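Local coordinates for protein Cbm77-rfpl (Ruminococcus flavefaciens, PDB 5FU5) that probably binds pectin in plant cell walls, as a non-catalytic family 77 carbohydrate-binding module of the cellulosome system of this rumen bacterium, at residues A[17-20]-A[21-24]. Numbering follows the deposited sequence.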
loop_
_atom_site.group_PDB
_atom_site.type_symbol
_atom_site.label_atom_id
_atom_site.label_comp_id
_atom_site.label_asym_id
_atom_site.label_seq_id
_atom_site.Cartn_x
_atom_site.Cartn_y
_atom_site.Cartn_z
ATOM N N THR A 17 -9.502 1.530 -7.681
ATOM C CA THR A 17 -8.476 0.559 -8.080
ATOM C C THR A 17 -7.711 0.944 -9.339
ATOM O O THR A 17 -6.954 0.131 -9.873
ATOM C CB THR A 17 -9.108 -0.848 -8.281
ATOM O OG1 THR A 17 -10.064 -0.782 -9.349
ATOM C CG2 THR A 17 -9.764 -1.334 -7.045
ATOM N N SER A 18 -7.872 2.185 -9.818
ATOM C CA SER A 18 -7.256 2.633 -11.080
ATOM C C SER A 18 -5.826 3.152 -10.873
ATOM O O SER A 18 -5.580 4.094 -10.096
ATOM C CB SER A 18 -8.102 3.763 -11.724
ATOM O OG SER A 18 -9.342 3.292 -12.108
ATOM N N SER A 19 -4.877 2.579 -11.611
ATOM C CA SER A 19 -3.470 2.988 -11.542
ATOM C C SER A 19 -2.703 2.457 -12.730
ATOM O O SER A 19 -2.968 1.339 -13.151
ATOM C CB SER A 19 -2.838 2.453 -10.260
ATOM O OG SER A 19 -1.492 2.843 -10.150
ATOM N N SER A 20 -1.747 3.252 -13.265
ATOM C CA SER A 20 -0.824 2.728 -14.279
ATOM C C SER A 20 0.359 2.009 -13.629
ATOM O O SER A 20 0.858 1.060 -14.181
ATOM C CB SER A 20 -0.333 3.821 -15.238
ATOM O OG SER A 20 0.101 4.942 -14.520
ATOM N N PHE A 21 0.781 2.456 -12.445
ATOM C CA PHE A 21 1.957 1.919 -11.779
ATOM C C PHE A 21 1.605 0.617 -11.007
ATOM O O PHE A 21 2.359 -0.370 -11.082
ATOM C CB PHE A 21 2.554 2.957 -10.829
ATOM C CG PHE A 21 3.830 2.513 -10.152
ATOM C CD1 PHE A 21 5.042 2.698 -10.791
ATOM C CD2 PHE A 21 3.808 1.997 -8.869
ATOM C CE1 PHE A 21 6.223 2.341 -10.185
ATOM C CE2 PHE A 21 4.992 1.631 -8.241
ATOM C CZ PHE A 21 6.188 1.796 -8.902
ATOM N N TYR A 22 0.512 0.649 -10.258
ATOM C CA TYR A 22 0.049 -0.503 -9.499
ATOM C C TYR A 22 -0.994 -1.263 -10.270
ATOM O O TYR A 22 -1.890 -0.677 -10.856
ATOM C CB TYR A 22 -0.497 -0.088 -8.163
ATOM C CG TYR A 22 0.455 0.704 -7.279
ATOM C CD1 TYR A 22 1.400 0.050 -6.478
ATOM C CD2 TYR A 22 0.453 2.113 -7.225
ATOM C CE1 TYR A 22 2.270 0.747 -5.667
ATOM C CE2 TYR A 22 1.316 2.804 -6.418
ATOM C CZ TYR A 22 2.239 2.125 -5.629
ATOM O OH TYR A 22 3.101 2.787 -4.799
ATOM N N THR A 23 -0.885 -2.576 -10.284
ATOM C CA THR A 23 -1.931 -3.449 -10.809
ATOM C C THR A 23 -2.688 -4.006 -9.622
ATOM O O THR A 23 -2.151 -4.831 -8.868
ATOM C CB THR A 23 -1.360 -4.537 -11.696
ATOM O OG1 THR A 23 -0.670 -3.931 -12.802
ATOM C CG2 THR A 23 -2.445 -5.442 -12.193
ATOM N N ILE A 24 -3.905 -3.512 -9.411
ATOM C CA ILE A 24 -4.689 -3.790 -8.213
ATOM C C ILE A 24 -5.804 -4.738 -8.533
ATOM O O ILE A 24 -6.673 -4.440 -9.363
ATOM C CB ILE A 24 -5.260 -2.433 -7.636
ATOM C CG1 ILE A 24 -4.108 -1.473 -7.305
ATOM C CG2 ILE A 24 -6.086 -2.697 -6.385
ATOM C CD1 ILE A 24 -4.509 -0.025 -7.157
HETATM O O HOH W 1 -4.758 -1.291 -11.021
HETATM O O HOH W 2 -2.037 -1.227 -13.985
#
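Ser-19 turns its hydroxyl back onto the chain that follows it, where OG accepts a nearly straight hydrogen bond from Tyr-22 N (3.0 Å, N-H...O 164°) and a weak, strongly bent one from Phe-21 N. With OG anti to its own backbone N (chi1 -179°), the side chain reaches across the bend to the N-H groups two and three residues on, as an N-cap does, though the chain runs on into a strand. The same OG lies at the edge of the Tyr-22 ring, near its plane and 3.6 Å from CD2. On that ring, Phe-21 CD2 sits over the centre of one face, 3.5 Å above the plane, while Tyr-22 CD2 meets the phenyl edge in plane. Cutting Ser-19 back to an alanine removes OG, and the N-H groups of Tyr-22 and Phe-21 are likely to lose their shared acceptor, leaving the bend less firmly held. Farther along, the side chains of Thr-17 and Ile-24 cross obliquely, their CG2 methyls 4.0 Å apart, and Ile-24 CD1 packs against Thr-17 O. A water here donates to Thr-17 O and Tyr-22 O and accepts from Ile-24 N. The turn leads from the loop after helix 12-15 into strand 23-29, whose Thr-23 pairs with Ser-55 of strand 53-58. Tyr-22 and Ile-24 pack on Met-111 of strand 107-116; Tyr-22 OH hydrogen-bonds Tyr-8 O of strand 4-11, and Phe-21 stacks on Tyr-8.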